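Local coordinates for protein 4-hydroxy-3-methylbut-2-enyl diphosphate reductase, apicoplast (Plasmodium falciparum, PDB 4N7B) that reduces 4-hydroxy-3-methylbut-2-enyl diphosphate to isopentenyl and dimethylallyl diphosphate at an iron-sulfur cluster, the last step of isoprenoid precursor synthesis in the apicoplast, at residues V241-V254 / C265-E277. Residues are numbered along the deposited sequence; the frame is centred on the assembly and turned at random.
Sequences VEECLKLFKPPIYV and CKKLEKEGAIFIE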
# COMPACT_ATOMS: atom_id res chain seq x y z
N VAL A 241 9.34 0.36 -13.61
CA VAL A 241 9.48 1.67 -14.27
C VAL A 241 10.92 1.93 -14.67
O VAL A 241 11.18 2.40 -15.78
CB VAL A 241 9.01 2.83 -13.37
CG1 VAL A 241 9.22 4.17 -14.07
CG2 VAL A 241 7.54 2.64 -13.01
N GLU A 242 11.85 1.62 -13.77
CA GLU A 242 13.27 1.86 -14.01
C GLU A 242 13.77 1.06 -15.22
O GLU A 242 14.63 1.51 -15.98
CB GLU A 242 14.07 1.49 -12.76
CG GLU A 242 14.25 2.64 -11.78
CD GLU A 242 14.70 2.18 -10.40
OE1 GLU A 242 14.85 0.95 -10.20
OE2 GLU A 242 14.87 3.04 -9.50
N GLU A 243 13.20 -0.12 -15.40
CA GLU A 243 13.68 -1.03 -16.41
C GLU A 243 13.12 -0.63 -17.78
O GLU A 243 13.76 -0.83 -18.81
CB GLU A 243 13.33 -2.46 -16.01
CG GLU A 243 14.11 -3.51 -16.77
CD GLU A 243 15.56 -3.55 -16.37
OE1 GLU A 243 15.85 -3.34 -15.17
OE2 GLU A 243 16.40 -3.77 -17.25
N CYS A 244 11.93 -0.03 -17.77
CA CYS A 244 11.33 0.51 -18.99
C CYS A 244 12.12 1.71 -19.47
O CYS A 244 12.34 1.90 -20.66
CB CYS A 244 9.89 0.94 -18.72
SG CYS A 244 8.70 -0.41 -18.73
N LEU A 245 12.56 2.52 -18.51
CA LEU A 245 13.36 3.69 -18.81
C LEU A 245 14.71 3.31 -19.43
O LEU A 245 15.24 4.06 -20.25
CB LEU A 245 13.58 4.52 -17.55
CG LEU A 245 12.35 5.30 -17.11
CD1 LEU A 245 12.52 5.80 -15.69
CD2 LEU A 245 12.12 6.48 -18.05
N LYS A 246 15.25 2.16 -19.05
CA LYS A 246 16.51 1.68 -19.62
C LYS A 246 16.32 1.24 -21.05
O LYS A 246 17.14 1.52 -21.93
CB LYS A 246 17.09 0.53 -18.79
CG LYS A 246 17.81 1.00 -17.54
CD LYS A 246 18.14 -0.14 -16.57
CE LYS A 246 18.34 0.39 -15.14
NZ LYS A 246 18.33 -0.68 -14.10
N LEU A 247 15.21 0.56 -21.31
CA LEU A 247 14.95 0.02 -22.63
C LEU A 247 14.51 1.09 -23.60
O LEU A 247 15.18 1.36 -24.60
CB LEU A 247 13.90 -1.08 -22.58
CG LEU A 247 14.29 -2.35 -21.83
CD1 LEU A 247 13.24 -3.42 -22.07
CD2 LEU A 247 15.68 -2.84 -22.25
N PHE A 248 13.38 1.72 -23.31
CA PHE A 248 12.75 2.64 -24.26
C PHE A 248 13.06 4.08 -23.93
O PHE A 248 13.43 4.41 -22.81
CB PHE A 248 11.25 2.40 -24.27
CG PHE A 248 10.89 0.96 -24.17
CD1 PHE A 248 10.87 0.15 -25.29
CD2 PHE A 248 10.58 0.39 -22.94
CE1 PHE A 248 10.55 -1.19 -25.20
CE2 PHE A 248 10.26 -0.95 -22.84
CZ PHE A 248 10.24 -1.74 -23.97
N LYS A 249 12.90 4.95 -24.91
CA LYS A 249 13.30 6.33 -24.73
C LYS A 249 12.25 7.06 -23.91
O LYS A 249 11.06 7.03 -24.26
CB LYS A 249 13.53 7.02 -26.08
CG LYS A 249 14.12 8.42 -25.95
CD LYS A 249 14.54 9.02 -27.29
CE LYS A 249 15.19 10.38 -27.09
NZ LYS A 249 15.79 10.94 -28.34
N PRO A 250 12.66 7.68 -22.80
CA PRO A 250 11.80 8.65 -22.13
C PRO A 250 11.04 9.48 -23.16
O PRO A 250 11.56 9.68 -24.26
CB PRO A 250 12.80 9.53 -21.38
CG PRO A 250 13.93 8.59 -21.03
CD PRO A 250 13.96 7.52 -22.10
N PRO A 251 9.83 9.95 -22.83
CA PRO A 251 9.19 9.74 -21.53
C PRO A 251 8.47 8.39 -21.43
O PRO A 251 7.97 7.86 -22.42
CB PRO A 251 8.18 10.88 -21.47
CG PRO A 251 7.79 11.09 -22.90
CD PRO A 251 9.01 10.79 -23.72
N ILE A 252 8.42 7.85 -20.21
CA ILE A 252 7.68 6.63 -19.94
C ILE A 252 6.46 6.97 -19.11
O ILE A 252 6.57 7.50 -18.00
CB ILE A 252 8.54 5.61 -19.17
CG1 ILE A 252 9.66 5.10 -20.07
CG2 ILE A 252 7.68 4.46 -18.66
CD1 ILE A 252 9.15 4.37 -21.30
N TYR A 253 5.28 6.65 -19.64
CA TYR A 253 4.04 7.08 -19.02
C TYR A 253 3.56 6.08 -17.99
O TYR A 253 3.54 4.88 -18.23
CB TYR A 253 2.98 7.32 -20.09
CG TYR A 253 3.28 8.56 -20.90
CD1 TYR A 253 2.92 9.81 -20.42
CD2 TYR A 253 3.96 8.48 -22.10
CE1 TYR A 253 3.20 10.95 -21.15
CE2 TYR A 253 4.25 9.62 -22.83
CZ TYR A 253 3.87 10.85 -22.35
OH TYR A 253 4.15 12.00 -23.06
N VAL A 254 3.18 6.59 -16.82
CA VAL A 254 2.68 5.75 -15.75
C VAL A 254 1.32 6.25 -15.32
O VAL A 254 1.13 7.44 -15.08
CB VAL A 254 3.61 5.80 -14.53
CG1 VAL A 254 3.05 4.95 -13.41
CG2 VAL A 254 5.01 5.35 -14.91
N CYS A 265 8.76 8.96 -6.40
CA CYS A 265 8.17 9.44 -7.64
C CYS A 265 8.98 10.57 -8.25
O CYS A 265 9.14 10.64 -9.47
CB CYS A 265 6.75 9.91 -7.39
SG CYS A 265 5.59 8.57 -7.21
N LYS A 266 9.47 11.47 -7.41
CA LYS A 266 10.26 12.59 -7.91
C LYS A 266 11.53 12.04 -8.57
O LYS A 266 11.98 12.56 -9.60
CB LYS A 266 10.61 13.54 -6.77
CG LYS A 266 11.54 14.67 -7.18
CD LYS A 266 12.13 15.35 -5.95
CE LYS A 266 13.17 16.41 -6.32
NZ LYS A 266 13.80 17.01 -5.11
N LYS A 267 12.10 10.99 -7.99
CA LYS A 267 13.34 10.43 -8.52
C LYS A 267 13.08 9.87 -9.92
O LYS A 267 13.91 10.01 -10.82
CB LYS A 267 13.88 9.35 -7.58
CG LYS A 267 15.18 8.73 -8.03
CD LYS A 267 15.56 7.58 -7.09
CE LYS A 267 16.67 6.70 -7.67
NZ LYS A 267 16.89 5.47 -6.84
N LEU A 268 11.92 9.25 -10.10
CA LEU A 268 11.56 8.66 -11.38
C LEU A 268 11.22 9.72 -12.41
O LEU A 268 11.48 9.55 -13.60
CB LEU A 268 10.40 7.67 -11.22
CG LEU A 268 10.76 6.44 -10.38
CD1 LEU A 268 9.54 5.57 -10.15
CD2 LEU A 268 11.87 5.63 -11.05
N GLU A 269 10.64 10.83 -11.95
CA GLU A 269 10.32 11.93 -12.85
C GLU A 269 11.60 12.48 -13.45
O GLU A 269 11.65 12.79 -14.64
CB GLU A 269 9.54 13.04 -12.13
CG GLU A 269 8.05 12.77 -12.03
CD GLU A 269 7.32 13.77 -11.15
OE1 GLU A 269 7.99 14.47 -10.35
OE2 GLU A 269 6.08 13.86 -11.25
N LYS A 270 12.63 12.60 -12.62
CA LYS A 270 13.94 13.06 -13.06
C LYS A 270 14.51 12.12 -14.11
O LYS A 270 15.16 12.56 -15.05
CB LYS A 270 14.91 13.16 -11.89
CG LYS A 270 14.91 14.51 -11.18
CD LYS A 270 16.07 14.66 -10.19
CE LYS A 270 17.44 14.48 -10.86
NZ LYS A 270 18.59 14.78 -9.94
N GLU A 271 14.28 10.83 -13.93
CA GLU A 271 14.83 9.82 -14.82
C GLU A 271 14.03 9.71 -16.11
O GLU A 271 14.45 9.02 -17.04
CB GLU A 271 14.90 8.46 -14.12
CG GLU A 271 15.90 8.38 -12.97
CD GLU A 271 15.79 7.09 -12.16
OE1 GLU A 271 15.28 6.07 -12.69
OE2 GLU A 271 16.22 7.10 -10.99
N GLY A 272 12.87 10.37 -16.17
CA GLY A 272 12.11 10.46 -17.41
C GLY A 272 10.70 9.86 -17.35
O GLY A 272 10.01 9.81 -18.37
N ALA A 273 10.27 9.42 -16.18
CA ALA A 273 8.90 8.93 -16.06
C ALA A 273 7.93 10.10 -15.93
O ALA A 273 8.29 11.17 -15.44
CB ALA A 273 8.76 7.99 -14.86
N ILE A 274 6.70 9.89 -16.38
CA ILE A 274 5.65 10.88 -16.23
C ILE A 274 4.38 10.19 -15.73
O ILE A 274 3.88 9.25 -16.36
CB ILE A 274 5.36 11.61 -17.55
CG1 ILE A 274 6.62 12.35 -18.02
CG2 ILE A 274 4.21 12.59 -17.37
CD1 ILE A 274 6.52 12.88 -19.44
N PHE A 275 3.86 10.67 -14.61
CA PHE A 275 2.66 10.09 -14.01
C PHE A 275 1.44 10.87 -14.47
O PHE A 275 1.37 12.08 -14.31
CB PHE A 275 2.78 10.09 -12.49
CG PHE A 275 4.02 9.43 -11.99
CD1 PHE A 275 5.10 10.17 -11.56
CD2 PHE A 275 4.13 8.05 -12.00
CE1 PHE A 275 6.25 9.55 -11.11
CE2 PHE A 275 5.27 7.43 -11.57
CZ PHE A 275 6.34 8.18 -11.13
N ILE A 276 0.48 10.16 -15.04
CA ILE A 276 -0.67 10.80 -15.66
C ILE A 276 -1.96 10.21 -15.12
O ILE A 276 -1.96 9.13 -14.55
CB ILE A 276 -0.62 10.64 -17.20
CG1 ILE A 276 -0.76 9.17 -17.60
CG2 ILE A 276 0.71 11.16 -17.74
CD1 ILE A 276 -2.20 8.69 -17.73
N GLU A 277 -3.05 10.94 -15.30
CA GLU A 277 -4.38 10.42 -14.97
C GLU A 277 -5.24 10.38 -16.22
O GLU A 277 -6.21 9.62 -16.29
CB GLU A 277 -5.05 11.30 -13.91
CG GLU A 277 -4.36 11.30 -12.57
CD GLU A 277 -4.37 9.94 -11.89
OE1 GLU A 277 -5.07 9.02 -12.37
OE2 GLU A 277 -3.67 9.80 -10.86
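Ile252 and Val254 pair with residues 272-276 as parallel neighbours, the two strands of a beta-alpha-beta unit whose crossover helix is 262-271. Four backbone hydrogen bonds join them. Ile252 N gives to Gly272 O at 3.1 Å, and Ile252 O takes the N-H of Ile274 at 2.9 Å. Val254 repeats the pattern: its N gives to Ile274 O, and its O accepts from Ile276 N at 2.8 Å. This last bond is the straightest at the acceptor, with a C=O...N angle of 169°. Each of these carbonyls also receives a CA-H contact; that from Phe275 CA to Val254 O is 3.2 Å. Tyr253 uses its backbone on the other side, bonding Ile289 of strand 287-290, while strand 273-276 borders this four-stranded sheet.

Gly272 ends the helix in a Schellman motif. Ala273 N gives to Leu268 O and Gly272 N to Glu269 O, with a weak second bond from Gly272 N to Leu268 O. Leu245 covers this turn, with CD2 3.6 Å from Glu271 O. Helices 241-247 and 265-271 lie on the same face of the sheet, their axes at 6°. Val241 CG1, anti to the backbone N (chi1 178°), touches Ala273 CB on the sheet and Leu268 CD1 on the second helix. Outside, the carboxylates of Glu242 and Glu271 come close with no bond between them, and Lys267 lies near Glu242 beyond salt-bridge range, which may ease their repulsion.

On the Val254 face, CB and both methyls of that valine meet CD2 and CE2 of Phe275 obliquely. The Val254 side chain is about 8 Å from that of His293, which probably binds the substrate. On the other face, Ile276 CG2 touches the edge of the Tyr253 ring in its plane, 3.7 Å from CD1.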